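Local coordinates for protein aminotransferase (Streptomyces pactum, PDB 4ZM4) that belongs to the class-III aminotransferases, a family of pyridoxal-phosphate-dependent enzymes, at residues V371-E379 with A392-L402. The protein carries 1 engineered substitution. Numbering follows the deposited sequence.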
ATOM      1  N   VAL B 371      15.031  21.472 -11.365  1.00 24.60           N
ATOM      2  CA  VAL B 371      15.352  22.388 -12.456  1.00 25.62           C
ATOM      3  C   VAL B 371      14.112  23.213 -12.771  1.00 26.19           C
ATOM      4  O   VAL B 371      13.124  22.682 -13.257  1.00 28.23           O
ATOM      5  CB  VAL B 371      15.783  21.643 -13.751  1.00 26.69           C
ATOM      6  CG1 VAL B 371      16.010  22.630 -14.893  1.00 29.59           C
ATOM      7  CG2 VAL B 371      17.042  20.834 -13.516  1.00 24.10           C
ATOM      8  N   ALA B 372      14.181  24.509 -12.479  1.00 27.72           N
ATOM      9  CA  ALA B 372      13.063  25.398 -12.607  1.00 28.09           C
ATOM     10  C   ALA B 372      13.460  26.648 -13.381  1.00 29.34           C
ATOM     11  O   ALA B 372      14.428  27.309 -13.060  1.00 30.71           O
ATOM     12  CB  ALA B 372      12.537  25.773 -11.217  1.00 29.65           C
ATOM     13  N   LEU B 373      12.648  26.976 -14.370  1.00 28.96           N
ATOM     14  CA  LEU B 373      12.799  28.141 -15.191  1.00 30.99           C
ATOM     15  C   LEU B 373      12.255  29.334 -14.413  1.00 29.91           C
ATOM     16  O   LEU B 373      11.139  29.288 -13.894  1.00 31.60           O
ATOM     17  CB  LEU B 373      11.992  27.912 -16.467  1.00 35.60           C
ATOM     18  CG  LEU B 373      12.145  28.719 -17.734  1.00 40.35           C
ATOM     19  CD1 LEU B 373      13.554  28.689 -18.266  1.00 42.65           C
ATOM     20  CD2 LEU B 373      11.222  28.118 -18.772  1.00 45.85           C
ATOM     21  N   LEU B 374      13.045  30.404 -14.317  1.00 28.82           N
ATOM     22  CA  LEU B 374      12.692  31.559 -13.497  1.00 26.86           C
ATOM     23  C   LEU B 374      12.021  32.693 -14.270  1.00 26.23           C
ATOM     24  O   LEU B 374      12.190  32.825 -15.468  1.00 27.98           O
ATOM     25  CB  LEU B 374      13.947  32.091 -12.796  1.00 26.06           C
ATOM     26  CG  LEU B 374      14.730  31.095 -11.952  1.00 26.45           C
ATOM     27  CD1 LEU B 374      15.872  31.782 -11.235  1.00 27.08           C
ATOM     28  CD2 LEU B 374      13.833  30.397 -10.934  1.00 27.68           C
ATOM     29  N   LYS B 375      11.251  33.513 -13.566  1.00 27.95           N
ATOM     30  CA  LYS B 375      10.649  34.727 -14.152  1.00 28.52           C
ATOM     31  C   LYS B 375      11.743  35.711 -14.553  1.00 27.83           C
ATOM     32  O   LYS B 375      12.795  35.777 -13.921  1.00 26.61           O
ATOM     33  CB  LYS B 375       9.743  35.424 -13.135  1.00 29.13           C
ATOM     34  CG  LYS B 375       8.505  34.643 -12.754  1.00 29.81           C
ATOM     35  CD  LYS B 375       7.909  35.198 -11.475  1.00 30.22           C
ATOM     36  CE  LYS B 375       6.545  34.597 -11.192  1.00 30.22           C
ATOM     37  NZ  LYS B 375       6.113  34.965  -9.815  1.00 31.55           N
ATOM     38  N   GLY B 376      11.503  36.486 -15.594  1.00 27.77           N
ATOM     39  CA  GLY B 376      12.464  37.497 -16.022  1.00 28.94           C
ATOM     40  C   GLY B 376      12.706  38.474 -14.883  1.00 32.18           C
ATOM     41  O   GLY B 376      13.815  38.994 -14.732  1.00 32.11           O
ATOM     42  N   SER B 377      11.674  38.687 -14.058  1.00 37.21           N
ATOM     43  CA  SER B 377      11.751  39.592 -12.889  1.00 42.99           C
ATOM     44  C   SER B 377      12.293  38.911 -11.629  1.00 43.81           C
ATOM     45  O   SER B 377      12.270  39.507 -10.559  1.00 41.59           O
ATOM     46  CB  SER B 377      10.361  40.178 -12.552  1.00 42.38           C
ATOM     47  OG  SER B 377       9.647  39.311 -11.662  1.00 45.65           O
ATOM     48  N   ALA B 378      12.742  37.665 -11.736  1.00 45.83           N
ATOM     49  CA  ALA B 378      13.238  36.934 -10.575  1.00 46.27           C
ATOM     50  C   ALA B 378      14.690  37.286 -10.324  1.00 47.31           C
ATOM     51  O   ALA B 378      15.408  37.650 -11.244  1.00 47.34           O
ATOM     52  CB  ALA B 378      13.087  35.424 -10.779  1.00 45.75           C
ATOM     53  N   GLU B 379      15.114  37.142  -9.073  1.00 54.20           N
ATOM     54  CA  GLU B 379      16.507  37.362  -8.683  1.00 55.23           C
ATOM     55  C   GLU B 379      17.378  36.141  -9.017  1.00 52.15           C
ATOM     56  O   GLU B 379      17.367  35.165  -8.274  1.00 53.51           O
ATOM     57  CB  GLU B 379      16.595  37.652  -7.176  1.00 57.15           C
ATOM     58  CG  GLU B 379      16.940  39.083  -6.802  1.00 61.32           C
ATOM     59  CD  GLU B 379      18.232  39.594  -7.429  1.00 61.16           C
ATOM     60  OE1 GLU B 379      18.247  40.825  -7.675  1.00 62.69           O
ATOM     61  OE2 GLU B 379      19.190  38.791  -7.687  1.00 51.28           O
ATOM     62  N   ALA B 392       8.054  31.516  -5.705  1.00 23.15           N
ATOM     63  CA  ALA B 392       7.895  32.908  -6.119  1.00 22.25           C
ATOM     64  C   ALA B 392       8.835  33.276  -7.251  1.00 22.15           C
ATOM     65  O   ALA B 392       8.535  34.160  -8.003  1.00 22.49           O
ATOM     66  CB  ALA B 392       8.082  33.850  -4.937  1.00 21.97           C
ATOM     67  N   LEU B 393       9.972  32.604  -7.361  1.00 24.84           N
ATOM     68  CA  LEU B 393      10.950  32.881  -8.425  1.00 25.04           C
ATOM     69  C   LEU B 393      10.607  32.230  -9.740  1.00 26.31           C
ATOM     70  O   LEU B 393      11.156  32.609 -10.792  1.00 30.93           O
ATOM     71  CB  LEU B 393      12.334  32.378  -8.022  1.00 26.02           C
ATOM     72  CG  LEU B 393      12.926  32.885  -6.682  1.00 28.46           C
ATOM     73  CD1 LEU B 393      14.275  32.233  -6.412  1.00 30.24           C
ATOM     74  CD2 LEU B 393      13.071  34.393  -6.675  1.00 27.95           C
ATOM     75  N   VAL B 394       9.664  31.294  -9.705  1.00 25.28           N
ATOM     76  CA  VAL B 394       9.483  30.343 -10.799  1.00 24.78           C
ATOM     77  C   VAL B 394       8.397  30.774 -11.772  1.00 23.92           C
ATOM     78  O   VAL B 394       7.376  31.311 -11.389  1.00 28.12           O
ATOM     79  CB  VAL B 394       9.184  28.930 -10.260  1.00 25.27           C
ATOM     80  CG1 VAL B 394       8.790  27.989 -11.385  1.00 26.00           C
ATOM     81  CG2 VAL B 394      10.390  28.382  -9.529  1.00 23.93           C
ATOM     82  N   ASP B 395       8.659  30.565 -13.049  1.00 23.34           N
ATOM     83  CA  ASP B 395       7.716  30.865 -14.110  1.00 23.33           C
ATOM     84  C   ASP B 395       7.018  29.575 -14.514  1.00 21.90           C
ATOM     85  O   ASP B 395       7.466  28.868 -15.422  1.00 21.80           O
ATOM     86  CB  ASP B 395       8.472  31.465 -15.313  1.00 24.83           C
ATOM     87  CG  ASP B 395       7.537  31.967 -16.413  1.00 26.20           C
ATOM     88  OD1 ASP B 395       6.360  31.565 -16.432  1.00 24.58           O
ATOM     89  OD2 ASP B 395       8.003  32.768 -17.249  1.00 26.96           O
ATOM     90  N   PHE B 396       5.926  29.251 -13.830  1.00 23.65           N
ATOM     91  CA  PHE B 396       5.238  27.949 -14.013  1.00 23.60           C
ATOM     92  C   PHE B 396       4.671  27.720 -15.404  1.00 24.61           C
ATOM     93  O   PHE B 396       4.847  26.633 -15.957  1.00 30.91           O
ATOM     94  CB  PHE B 396       4.185  27.715 -12.921  1.00 22.87           C
ATOM     95  CG  PHE B 396       4.780  27.399 -11.577  1.00 23.89           C
ATOM     96  CD1 PHE B 396       5.228  26.127 -11.281  1.00 25.48           C
ATOM     97  CD2 PHE B 396       4.946  28.394 -10.620  1.00 25.35           C
ATOM     98  CE1 PHE B 396       5.805  25.835 -10.045  1.00 26.99           C
ATOM     99  CE2 PHE B 396       5.525  28.113  -9.389  1.00 25.99           C
ATOM    100  CZ  PHE B 396       5.946  26.833  -9.099  1.00 27.09           C
ATOM    101  N   PRO B 397       3.991  28.709 -15.987  1.00 24.91           N
ATOM    102  CA  PRO B 397       3.482  28.483 -17.345  1.00 26.30           C
ATOM    103  C   PRO B 397       4.570  28.227 -18.379  1.00 27.88           C
ATOM    104  O   PRO B 397       4.385  27.367 -19.245  1.00 28.32           O
ATOM    105  CB  PRO B 397       2.735  29.780 -17.665  1.00 26.32           C
ATOM    106  CG  PRO B 397       2.290  30.282 -16.314  1.00 25.89           C
ATOM    107  CD  PRO B 397       3.399  29.911 -15.371  1.00 25.88           C
ATOM    108  N   ARG B 398       5.689  28.946 -18.290  1.00 29.19           N
ATOM    109  CA  ARG B 398       6.802  28.698 -19.207  1.00 30.34           C
ATOM    110  C   ARG B 398       7.438  27.332 -18.959  1.00 30.88           C
ATOM    111  O   ARG B 398       7.778  26.649 -19.908  1.00 34.54           O
ATOM    112  CB  ARG B 398       7.872  29.780 -19.155  1.00 31.99           C
ATOM    113  CG  ARG B 398       7.687  30.883 -20.180  1.00 31.45           C
ATOM    114  CD  ARG B 398       8.863  31.863 -20.236  1.00 31.90           C
ATOM    115  NE  ARG B 398       8.602  32.926 -21.200  1.00 31.06           N
ATOM    116  CZ  ARG B 398       7.807  33.962 -20.991  1.00 29.94           C
ATOM    117  NH1 ARG B 398       7.227  34.160 -19.819  1.00 31.37           N
ATOM    118  NH2 ARG B 398       7.601  34.821 -21.970  1.00 31.94           N
ATOM    119  N   HIS B 399       7.572  26.916 -17.708  1.00 29.19           N
ATOM    120  CA  HIS B 399       8.121  25.589 -17.446  1.00 28.91           C
ATOM    121  C   HIS B 399       7.235  24.480 -18.024  1.00 27.35           C
ATOM    122  O   HIS B 399       7.748  23.596 -18.702  1.00 25.48           O
ATOM    123  CB  HIS B 399       8.402  25.345 -15.954  1.00 28.90           C
ATOM    124  CG  HIS B 399       9.474  24.338 -15.733  1.00 26.28           C
ATOM    125  ND1 HIS B 399      10.805  24.680 -15.730  1.00 28.06           N
ATOM    126  CD2 HIS B 399       9.426  22.994 -15.586  1.00 24.82           C
ATOM    127  CE1 HIS B 399      11.537  23.595 -15.550  1.00 27.55           C
ATOM    128  NE2 HIS B 399      10.723  22.557 -15.459  1.00 25.98           N
ATOM    129  N   ARG B 400       5.917  24.567 -17.810  1.00 26.34           N
ATOM    130  CA  ARG B 400       4.969  23.637 -18.430  1.00 24.73           C
ATOM    131  C   ARG B 400       5.170  23.593 -19.922  1.00 24.51           C
ATOM    132  O   ARG B 400       5.112  22.526 -20.552  1.00 27.44           O
ATOM    133  CB  ARG B 400       3.505  24.008 -18.125  1.00 26.53           C
ATOM    134  CG  ARG B 400       3.048  23.728 -16.702  1.00 28.72           C
ATOM    135  CD  ARG B 400       1.534  23.758 -16.498  1.00 31.25           C
ATOM    136  NE  ARG B 400       0.964  22.417 -16.691  1.00 39.34           N
ATOM    137  CZ  ARG B 400       1.063  21.396 -15.827  1.00 46.22           C
ATOM    138  NH1 ARG B 400       1.712  21.525 -14.662  1.00 47.21           N
ATOM    139  NH2 ARG B 400       0.509  20.228 -16.124  1.00 51.88           N
ATOM    140  N   ARG B 401       5.378  24.758 -20.507  1.00 25.49           N
ATOM    141  CA  ARG B 401       5.493  24.866 -21.959  1.00 26.83           C
ATOM    142  C   ARG B 401       6.790  24.223 -22.386  1.00 27.00           C
ATOM    143  O   ARG B 401       6.810  23.391 -23.303  1.00 30.98           O
ATOM    144  CB  ARG B 401       5.421  26.336 -22.370  1.00 27.97           C
ATOM    145  CG  ARG B 401       5.127  26.607 -23.835  1.00 28.76           C
ATOM    146  CD  ARG B 401       4.228  27.813 -24.005  1.00 27.82           C
ATOM    147  NE  ARG B 401       4.626  29.061 -23.395  1.00 28.07           N
ATOM    148  CZ  ARG B 401       5.587  29.863 -23.817  1.00 28.00           C
ATOM    149  NH1 ARG B 401       6.396  29.504 -24.817  1.00 30.87           N
ATOM    150  NH2 ARG B 401       5.773  31.008 -23.204  1.00 25.71           N
ATOM    151  N   LEU B 402       7.854  24.491 -21.633  1.00 26.38           N
ATOM    152  CA  LEU B 402       9.148  23.812 -21.844  1.00 24.60           C
ATOM    153  C   LEU B 402       9.067  22.286 -21.791  1.00 23.67           C
ATOM    154  O   LEU B 402       9.722  21.610 -22.587  1.00 24.17           O
ATOM    155  CB  LEU B 402      10.184  24.294 -20.832  1.00 24.42           C
ATOM    156  CG  LEU B 402      11.609  23.800 -21.034  1.00 25.44           C
ATOM    157  CD1 LEU B 402      12.194  24.409 -22.303  1.00 27.68           C
ATOM    158  CD2 LEU B 402      12.474  24.133 -19.827  1.00 25.92           C
TER
HETATM  159  O   HOH W   1      11.978  20.452 -14.146  1.00 22.78           O
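K375 runs alongside the backbone of 392-394. K375 CB lies 3.9 Å from L393 O; CG lies alongside the carbonyl oxygens of L393 and V394, CD alongside those of V394 and A392. K375 CE then comes within 3.4 Å of V394 O. K375 NZ donates to A392 O at 3.1 Å, tilted 32° from that carbonyl plane. The chain is extended beyond CG, which carries the amine to A392 O. At the root of the same residue, K375 N donates to L393 O at 2.9 Å, while D395 N donates to L373 O, nearly straight at 173°. These two bonds flank L374 and V394 and define a single beta bridge.

Farther along, with chi1 at -154° the H399 ring is carried toward strand 368-373, where H399 ND1 accepts from L373 N at 3.2 Å, the donor tilted out of the ring plane. A water joins H399 NE2 to V371 O, so both ring nitrogens have polar partners. D395 N-caps helix 396-408: OD1 accepts from R398 N, and D395 OD2 takes R398 NH1 on its syn lone pair at 3.0 Å, a salt bridge.

L373 CD2 lies 3.8 Å from R398 CB and, more loosely, 4.3 Å from L402 CD2, and F353 of helix 334-355 touches both leucines. The contact thus joins the end of strand 368-373, the middle strand of a three-stranded antiparallel sheet, to two successive helices, with helix 429-444 also packing against L402.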